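Local atomic coordinates of VIN1 (Oscarella pearsei, PDB entry 6BFI), a protein that binds actin filaments and may play a role in cell-cell adhesion, as a sponge homologue of vinculin. Residues L497-V511 and V603-W617. Sequence-based numbering, arbitrary orientation.
Sequences LEFMKVSEARIQADV and VEGVAAVRSVIEDNW
L497 packs where helix 589-615 ends, CD1 on E614 of the last turn and CD2 on W617 just past the helix. CD2 sits over the face of the W617 five-membered ring, 3.9 Å from its centroid in a CH-pi contact, while CD1 lies 3.9 Å from CG of E614. Having CG anti to the backbone N (chi1 174°) brings this fork close to the other helix although the CB bond itself runs alongside it, and a branched leucine suits a place where two different surfaces must be met at once. One turn on, M500 bends at chi2, its flexible thioether chain placing CE 3.6 Å from CD1 of I613 and, less closely, by V609 CG1. The helices run antiparallel, with axes 9.4 Å apart, as neighbours in one of the helical bundles of which vinculin-family proteins are made; helix 555-569 packs against V606 and V609. Farther along, V603 CG2 lies 3.8 Å from V511 CG2 and also meets I507 CG2, while V603 CG1 nears Q508 CG, the short branched side chain spreading over all three. At the more open flank, R610 and E504 form a two-pronged salt bridge, NE donating to OE1 and NH2 to OE2, each at 2.6 Å, although the carboxylate and guanidinium planes are turned 50° apart. Replacing R610 with a leucine would probably leave the E504 carboxylate without its charged mate. The aliphatic part of R610 also serves the apolar seam, its CG resting 3.8 Å from CB of M500.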
ATOM      1  N   LEU A 497      15.145 -16.247   5.421  1.00 59.87           N
ATOM      2  CA  LEU A 497      16.035 -17.404   5.411  1.00 51.60           C
ATOM      3  C   LEU A 497      17.251 -17.156   4.529  1.00 52.14           C
ATOM      4  O   LEU A 497      18.375 -17.532   4.884  1.00 52.90           O
ATOM      5  CB  LEU A 497      15.274 -18.645   4.943  1.00 62.32           C
ATOM      6  CG  LEU A 497      16.088 -19.926   4.732  1.00 60.88           C
ATOM      7  CD1 LEU A 497      16.896 -20.277   5.975  1.00 57.90           C
ATOM      8  CD2 LEU A 497      15.172 -21.077   4.350  1.00 54.80           C
ATOM      9  N   GLU A 498      17.047 -16.516   3.375  1.00 52.01           N
ATOM     10  CA  GLU A 498      18.178 -16.172   2.521  1.00 61.76           C
ATOM     11  C   GLU A 498      19.100 -15.169   3.204  1.00 57.55           C
ATOM     12  O   GLU A 498      20.327 -15.264   3.081  1.00 58.53           O
ATOM     13  CB  GLU A 498      17.684 -15.625   1.181  1.00 62.39           C
ATOM     14  CG  GLU A 498      17.042 -16.664   0.278  1.00 62.79           C
ATOM     15  CD  GLU A 498      18.007 -17.755  -0.157  1.00 69.51           C
ATOM     16  OE1 GLU A 498      19.234 -17.571  -0.021  1.00 76.25           O
ATOM     17  OE2 GLU A 498      17.536 -18.805  -0.638  1.00 69.66           O
ATOM     18  N   PHE A 499      18.528 -14.202   3.932  1.00 51.41           N
ATOM     19  CA  PHE A 499      19.357 -13.267   4.688  1.00 56.77           C
ATOM     20  C   PHE A 499      20.196 -14.001   5.727  1.00 55.86           C
ATOM     21  O   PHE A 499      21.372 -13.681   5.924  1.00 52.74           O
ATOM     22  CB  PHE A 499      18.486 -12.200   5.358  1.00 50.43           C
ATOM     23  CG  PHE A 499      19.273 -11.093   6.018  1.00 50.64           C
ATOM     24  CD1 PHE A 499      19.743 -11.231   7.316  1.00 50.86           C
ATOM     25  CD2 PHE A 499      19.534  -9.912   5.340  1.00 50.89           C
ATOM     26  CE1 PHE A 499      20.468 -10.220   7.921  1.00 56.99           C
ATOM     27  CE2 PHE A 499      20.258  -8.890   5.941  1.00 55.79           C
ATOM     28  CZ  PHE A 499      20.723  -9.045   7.233  1.00 51.59           C
ATOM     29  N   MET A 500      19.608 -14.999   6.392  1.00 57.26           N
ATOM     30  CA  MET A 500      20.346 -15.744   7.405  1.00 60.73           C
ATOM     31  C   MET A 500      21.431 -16.614   6.786  1.00 61.96           C
ATOM     32  O   MET A 500      22.496 -16.791   7.388  1.00 64.60           O
ATOM     33  CB  MET A 500      19.389 -16.595   8.240  1.00 58.87           C
ATOM     34  CG  MET A 500      18.361 -15.787   9.017  1.00 60.05           C
ATOM     35  SD  MET A 500      19.106 -14.448   9.973  1.00 61.47           S
ATOM     36  CE  MET A 500      17.650 -13.675  10.677  1.00 57.70           C
ATOM     37  N   LYS A 501      21.188 -17.163   5.592  1.00 58.82           N
ATOM     38  CA  LYS A 501      22.222 -17.946   4.921  1.00 58.74           C
ATOM     39  C   LYS A 501      23.375 -17.056   4.471  1.00 57.71           C
ATOM     40  O   LYS A 501      24.541 -17.329   4.782  1.00 63.87           O
ATOM     41  CB  LYS A 501      21.629 -18.696   3.726  1.00 59.10           C
ATOM     42  CG  LYS A 501      20.807 -19.927   4.092  1.00 62.32           C
ATOM     43  CD  LYS A 501      20.243 -20.600   2.845  1.00 57.61           C
ATOM     44  CE  LYS A 501      19.542 -21.907   3.186  1.00 67.68           C
ATOM     45  NZ  LYS A 501      18.885 -22.514   1.994  1.00 69.17           N
ATOM     46  N   VAL A 502      23.066 -15.985   3.735  1.00 58.83           N
ATOM     47  CA  VAL A 502      24.107 -15.085   3.248  1.00 62.30           C
ATOM     48  C   VAL A 502      24.899 -14.504   4.413  1.00 64.75           C
ATOM     49  O   VAL A 502      26.138 -14.474   4.388  1.00 58.52           O
ATOM     50  CB  VAL A 502      23.482 -13.982   2.372  1.00 59.11           C
ATOM     51  CG1 VAL A 502      24.537 -12.980   1.942  1.00 57.09           C
ATOM     52  CG2 VAL A 502      22.806 -14.595   1.154  1.00 61.23           C
ATOM     53  N   SER A 503      24.200 -14.055   5.458  1.00 61.31           N
ATOM     54  CA  SER A 503      24.877 -13.527   6.639  1.00 60.32           C
ATOM     55  C   SER A 503      25.698 -14.598   7.347  1.00 59.90           C
ATOM     56  O   SER A 503      26.762 -14.294   7.896  1.00 62.67           O
ATOM     57  CB  SER A 503      23.857 -12.924   7.605  1.00 58.30           C
ATOM     58  OG  SER A 503      23.166 -11.840   7.010  1.00 59.96           O
ATOM     59  N   GLU A 504      25.229 -15.846   7.346  1.00 58.37           N
ATOM     60  CA  GLU A 504      26.000 -16.920   7.962  1.00 61.99           C
ATOM     61  C   GLU A 504      27.304 -17.153   7.210  1.00 66.38           C
ATOM     62  O   GLU A 504      28.366 -17.317   7.824  1.00 68.64           O
ATOM     63  CB  GLU A 504      25.167 -18.202   8.010  1.00 68.39           C
ATOM     64  CG  GLU A 504      25.775 -19.334   8.831  1.00 77.99           C
ATOM     65  CD  GLU A 504      24.959 -20.615   8.753  1.00 86.04           C
ATOM     66  OE1 GLU A 504      24.038 -20.683   7.911  1.00 87.23           O
ATOM     67  OE2 GLU A 504      25.237 -21.555   9.530  1.00 91.56           O
ATOM     68  N   ALA A 505      27.247 -17.152   5.876  1.00 67.00           N
ATOM     69  CA  ALA A 505      28.454 -17.371   5.082  1.00 67.18           C
ATOM     70  C   ALA A 505      29.427 -16.205   5.228  1.00 66.05           C
ATOM     71  O   ALA A 505      30.621 -16.407   5.485  1.00 68.56           O
ATOM     72  CB  ALA A 505      28.084 -17.586   3.616  1.00 63.44           C
ATOM     73  N   ARG A 506      28.932 -14.974   5.067  1.00 62.83           N
ATOM     74  CA  ARG A 506      29.797 -13.805   5.186  1.00 66.01           C
ATOM     75  C   ARG A 506      30.413 -13.714   6.578  1.00 65.49           C
ATOM     76  O   ARG A 506      31.601 -13.400   6.719  1.00 65.89           O
ATOM     77  CB  ARG A 506      29.011 -12.534   4.858  1.00 67.65           C
ATOM     78  CG  ARG A 506      28.666 -12.394   3.382  1.00 75.64           C
ATOM     79  CD  ARG A 506      27.553 -11.383   3.144  1.00 79.42           C
ATOM     80  NE  ARG A 506      28.021 -10.175   2.471  1.00 82.05           N
ATOM     81  CZ  ARG A 506      28.032  -8.965   3.024  1.00 84.64           C
ATOM     82  NH1 ARG A 506      27.591  -8.795   4.264  1.00 81.80           N
ATOM     83  NH2 ARG A 506      28.476  -7.924   2.333  1.00 88.32           N
ATOM     84  N   ILE A 507      29.624 -13.998   7.615  1.00 62.66           N
ATOM     85  CA  ILE A 507      30.155 -13.987   8.975  1.00 63.48           C
ATOM     86  C   ILE A 507      31.192 -15.090   9.152  1.00 70.74           C
ATOM     87  O   ILE A 507      32.191 -14.907   9.855  1.00 72.49           O
ATOM     88  CB  ILE A 507      29.010 -14.102   9.998  1.00 70.74           C
ATOM     89  CG1 ILE A 507      28.261 -12.772  10.106  1.00 66.37           C
ATOM     90  CG2 ILE A 507      29.537 -14.510  11.365  1.00 73.80           C
ATOM     91  CD1 ILE A 507      27.033 -12.834  10.984  1.00 58.79           C
ATOM     92  N   GLN A 508      30.984 -16.245   8.510  1.00 74.73           N
ATOM     93  CA  GLN A 508      31.982 -17.311   8.573  1.00 73.40           C
ATOM     94  C   GLN A 508      33.302 -16.864   7.958  1.00 70.71           C
ATOM     95  O   GLN A 508      34.373 -17.062   8.544  1.00 72.95           O
ATOM     96  CB  GLN A 508      31.467 -18.568   7.872  1.00 77.77           C
ATOM     97  CG  GLN A 508      30.540 -19.427   8.711  1.00 79.93           C
ATOM     98  CD  GLN A 508      30.113 -20.688   7.987  1.00 83.42           C
ATOM     99  OE1 GLN A 508      30.770 -21.126   7.042  1.00 87.74           O
ATOM    100  NE2 GLN A 508      29.004 -21.276   8.423  1.00 81.90           N
ATOM    101  N   ALA A 509      33.244 -16.253   6.771  1.00 70.36           N
ATOM    102  CA  ALA A 509      34.469 -15.805   6.113  1.00 72.69           C
ATOM    103  C   ALA A 509      35.168 -14.712   6.916  1.00 75.98           C
ATOM    104  O   ALA A 509      36.396 -14.733   7.069  1.00 81.11           O
ATOM    105  CB  ALA A 509      34.156 -15.313   4.701  1.00 72.22           C
ATOM    106  N   ASP A 510      34.404 -13.749   7.439  1.00 72.49           N
ATOM    107  CA  ASP A 510      35.015 -12.641   8.167  1.00 78.25           C
ATOM    108  C   ASP A 510      35.578 -13.094   9.509  1.00 75.93           C
ATOM    109  O   ASP A 510      36.622 -12.600   9.947  1.00 75.54           O
ATOM    110  CB  ASP A 510      34.002 -11.513   8.356  1.00 78.17           C
ATOM    111  CG  ASP A 510      33.696 -10.782   7.061  1.00 84.13           C
ATOM    112  OD1 ASP A 510      34.519 -10.870   6.125  1.00 87.40           O
ATOM    113  OD2 ASP A 510      32.642 -10.117   6.982  1.00 85.61           O
ATOM    114  N   VAL A 511      34.903 -14.031  10.177  1.00 75.44           N
ATOM    115  CA  VAL A 511      35.428 -14.572  11.428  1.00 78.50           C
ATOM    116  C   VAL A 511      36.679 -15.401  11.166  1.00 85.32           C
ATOM    117  O   VAL A 511      37.643 -15.353  11.939  1.00 92.26           O
ATOM    118  CB  VAL A 511      34.344 -15.387  12.158  1.00 79.07           C
ATOM    119  CG1 VAL A 511      34.969 -16.255  13.244  1.00 80.94           C
ATOM    120  CG2 VAL A 511      33.305 -14.457  12.760  1.00 76.41           C
ATOM    121  N   VAL A 603      29.542 -17.217  15.591  1.00 70.28           N
ATOM    122  CA  VAL A 603      29.165 -18.026  14.431  1.00 72.75           C
ATOM    123  C   VAL A 603      28.112 -19.060  14.813  1.00 72.20           C
ATOM    124  O   VAL A 603      27.118 -19.255  14.099  1.00 68.82           O
ATOM    125  CB  VAL A 603      30.412 -18.692  13.813  1.00 71.34           C
ATOM    126  CG1 VAL A 603      30.002 -19.786  12.832  1.00 73.55           C
ATOM    127  CG2 VAL A 603      31.280 -17.656  13.121  1.00 68.34           C
ATOM    128  N   GLU A 604      28.299 -19.719  15.959  1.00 75.82           N
ATOM    129  CA  GLU A 604      27.344 -20.734  16.390  1.00 77.01           C
ATOM    130  C   GLU A 604      25.971 -20.126  16.667  1.00 73.54           C
ATOM    131  O   GLU A 604      24.940 -20.727  16.336  1.00 74.12           O
ATOM    132  CB  GLU A 604      27.877 -21.459  17.625  1.00 86.51           C
ATOM    133  CG  GLU A 604      27.230 -22.810  17.874  1.00 96.39           C
ATOM    134  CD  GLU A 604      26.437 -22.846  19.163  1.00105.14           C
ATOM    135  OE1 GLU A 604      26.551 -21.892  19.960  1.00108.60           O
ATOM    136  OE2 GLU A 604      25.701 -23.832  19.379  1.00109.65           O
ATOM    137  N   GLY A 605      25.932 -18.932  17.268  1.00 71.05           N
ATOM    138  CA  GLY A 605      24.650 -18.284  17.504  1.00 64.75           C
ATOM    139  C   GLY A 605      23.921 -17.944  16.216  1.00 63.27           C
ATOM    140  O   GLY A 605      22.711 -18.182  16.088  1.00 62.66           O
ATOM    141  N   VAL A 606      24.646 -17.386  15.242  1.00 62.35           N
ATOM    142  CA  VAL A 606      24.041 -17.109  13.940  1.00 59.79           C
ATOM    143  C   VAL A 606      23.504 -18.393  13.323  1.00 64.18           C
ATOM    144  O   VAL A 606      22.386 -18.426  12.787  1.00 61.68           O
ATOM    145  CB  VAL A 606      25.054 -16.415  13.010  1.00 61.02           C
ATOM    146  CG1 VAL A 606      24.507 -16.331  11.593  1.00 57.40           C
ATOM    147  CG2 VAL A 606      25.386 -15.028  13.538  1.00 60.38           C
ATOM    148  N   ALA A 607      24.283 -19.475  13.402  1.00 69.07           N
ATOM    149  CA  ALA A 607      23.806 -20.763  12.914  1.00 60.71           C
ATOM    150  C   ALA A 607      22.533 -21.197  13.629  1.00 66.76           C
ATOM    151  O   ALA A 607      21.659 -21.817  13.014  1.00 59.87           O
ATOM    152  CB  ALA A 607      24.895 -21.824  13.077  1.00 64.88           C
ATOM    153  N   ALA A 608      22.405 -20.874  14.918  1.00 62.30           N
ATOM    154  CA  ALA A 608      21.200 -21.244  15.656  1.00 60.35           C
ATOM    155  C   ALA A 608      19.982 -20.493  15.131  1.00 63.92           C
ATOM    156  O   ALA A 608      18.925 -21.094  14.889  1.00 64.93           O
ATOM    157  CB  ALA A 608      21.395 -20.981  17.148  1.00 62.34           C
ATOM    158  N   VAL A 609      20.110 -19.176  14.947  1.00 57.15           N
ATOM    159  CA  VAL A 609      18.993 -18.397  14.410  1.00 55.51           C
ATOM    160  C   VAL A 609      18.608 -18.908  13.024  1.00 60.09           C
ATOM    161  O   VAL A 609      17.422 -19.109  12.714  1.00 54.40           O
ATOM    162  CB  VAL A 609      19.347 -16.900  14.384  1.00 54.73           C
ATOM    163  CG1 VAL A 609      18.157 -16.078  13.908  1.00 53.28           C
ATOM    164  CG2 VAL A 609      19.813 -16.444  15.761  1.00 55.59           C
ATOM    165  N   ARG A 610      19.614 -19.132  12.171  1.00 60.91           N
ATOM    166  CA  ARG A 610      19.368 -19.695  10.850  1.00 61.32           C
ATOM    167  C   ARG A 610      18.678 -21.048  10.940  1.00 68.83           C
ATOM    168  O   ARG A 610      17.873 -21.391  10.068  1.00 71.68           O
ATOM    169  CB  ARG A 610      20.687 -19.818  10.083  1.00 60.25           C
ATOM    170  CG  ARG A 610      20.539 -20.163   8.609  1.00 64.32           C
ATOM    171  CD  ARG A 610      20.700 -21.658   8.335  1.00 70.44           C
ATOM    172  NE  ARG A 610      22.011 -22.159   8.740  1.00 79.77           N
ATOM    173  CZ  ARG A 610      22.211 -23.007   9.745  1.00 84.95           C
ATOM    174  NH1 ARG A 610      21.179 -23.461  10.445  1.00 88.94           N
ATOM    175  NH2 ARG A 610      23.438 -23.408  10.046  1.00 83.31           N
ATOM    176  N   SER A 611      18.972 -21.826  11.984  1.00 69.30           N
ATOM    177  CA  SER A 611      18.340 -23.132  12.129  1.00 65.99           C
ATOM    178  C   SER A 611      16.876 -22.998  12.527  1.00 65.67           C
ATOM    179  O   SER A 611      16.032 -23.774  12.064  1.00 68.78           O
ATOM    180  CB  SER A 611      19.092 -23.977  13.156  1.00 65.66           C
ATOM    181  OG  SER A 611      18.344 -25.136  13.486  1.00 67.08           O
ATOM    182  N   VAL A 612      16.557 -22.034  13.392  1.00 57.24           N
ATOM    183  CA  VAL A 612      15.161 -21.831  13.777  1.00 58.91           C
ATOM    184  C   VAL A 612      14.342 -21.385  12.571  1.00 55.58           C
ATOM    185  O   VAL A 612      13.282 -21.955  12.265  1.00 57.43           O
ATOM    186  CB  VAL A 612      15.060 -20.822  14.935  1.00 60.82           C
ATOM    187  CG1 VAL A 612      13.603 -20.510  15.235  1.00 61.87           C
ATOM    188  CG2 VAL A 612      15.753 -21.370  16.172  1.00 63.30           C
ATOM    189  N   ILE A 613      14.832 -20.370  11.854  1.00 54.35           N
ATOM    190  CA  ILE A 613      14.113 -19.902  10.672  1.00 58.18           C
ATOM    191  C   ILE A 613      14.024 -21.009   9.627  1.00 65.59           C
ATOM    192  O   ILE A 613      12.993 -21.179   8.963  1.00 66.50           O
ATOM    193  CB  ILE A 613      14.781 -18.633  10.111  1.00 55.35           C
ATOM    194  CG1 ILE A 613      14.559 -17.460  11.071  1.00 53.53           C
ATOM    195  CG2 ILE A 613      14.254 -18.315   8.717  1.00 51.83           C
ATOM    196  CD1 ILE A 613      15.008 -16.127  10.528  1.00 50.77           C
ATOM    197  N   GLU A 614      15.091 -21.797   9.489  1.00 67.65           N
ATOM    198  CA  GLU A 614      15.111 -22.871   8.502  1.00 65.28           C
ATOM    199  C   GLU A 614      14.083 -23.946   8.834  1.00 65.98           C
ATOM    200  O   GLU A 614      13.384 -24.443   7.944  1.00 62.33           O
ATOM    201  CB  GLU A 614      16.514 -23.472   8.424  1.00 70.08           C
ATOM    202  CG  GLU A 614      16.891 -24.042   7.069  1.00 75.42           C
ATOM    203  CD  GLU A 614      18.335 -24.510   7.019  1.00 79.13           C
ATOM    204  OE1 GLU A 614      18.811 -25.089   8.019  1.00 81.14           O
ATOM    205  OE2 GLU A 614      18.997 -24.287   5.984  1.00 83.44           O
ATOM    206  N   ASP A 615      13.973 -24.311  10.112  1.00 68.94           N
ATOM    207  CA  ASP A 615      13.010 -25.321  10.531  1.00 72.93           C
ATOM    208  C   ASP A 615      11.578 -24.809  10.527  1.00 73.17           C
ATOM    209  O   ASP A 615      10.648 -25.622  10.518  1.00 78.45           O
ATOM    210  CB  ASP A 615      13.367 -25.848  11.922  1.00 78.88           C
ATOM    211  CG  ASP A 615      14.675 -26.617  11.936  1.00 83.69           C
ATOM    212  OD1 ASP A 615      15.118 -27.051  10.851  1.00 87.55           O
ATOM    213  OD2 ASP A 615      15.258 -26.790  13.027  1.00 86.75           O
ATOM    214  N   ASN A 616      11.374 -23.493  10.536  1.00 70.95           N
ATOM    215  CA  ASN A 616      10.028 -22.955  10.367  1.00 70.00           C
ATOM    216  C   ASN A 616       9.675 -22.690   8.906  1.00 67.88           C
ATOM    217  O   ASN A 616       8.570 -22.211   8.629  1.00 64.50           O
ATOM    218  CB  ASN A 616       9.868 -21.666  11.179  1.00 72.99           C
ATOM    219  CG  ASN A 616       8.411 -21.282  11.394  1.00 71.67           C
ATOM    220  OD1 ASN A 616       7.888 -20.381  10.735  1.00 68.85           O
ATOM    221  ND2 ASN A 616       7.748 -21.968  12.318  1.00 71.54           N
ATOM    222  N   TRP A 617      10.567 -23.002   7.970  1.00 69.24           N
ATOM    223  CA  TRP A 617      10.334 -22.661   6.573  1.00 72.11           C
ATOM    224  C   TRP A 617       9.291 -23.581   5.950  1.00 77.38           C
ATOM    225  O   TRP A 617       9.274 -24.791   6.193  1.00 79.92           O
ATOM    226  CB  TRP A 617      11.638 -22.738   5.782  1.00 73.85           C
ATOM    227  CG  TRP A 617      11.537 -22.192   4.387  1.00 76.93           C
ATOM    228  CD1 TRP A 617      11.652 -20.885   4.009  1.00 78.85           C
ATOM    229  CD2 TRP A 617      11.310 -22.939   3.184  1.00 79.11           C
ATOM    230  NE1 TRP A 617      11.507 -20.772   2.648  1.00 80.18           N
ATOM    231  CE2 TRP A 617      11.297 -22.018   2.118  1.00 78.69           C
ATOM    232  CE3 TRP A 617      11.118 -24.296   2.907  1.00 85.14           C
ATOM    233  CZ2 TRP A 617      11.099 -22.409   0.796  1.00 82.20           C
ATOM    234  CZ3 TRP A 617      10.920 -24.683   1.592  1.00 90.37           C
ATOM    235  CH2 TRP A 617      10.913 -23.743   0.553  1.00 89.01           C
TER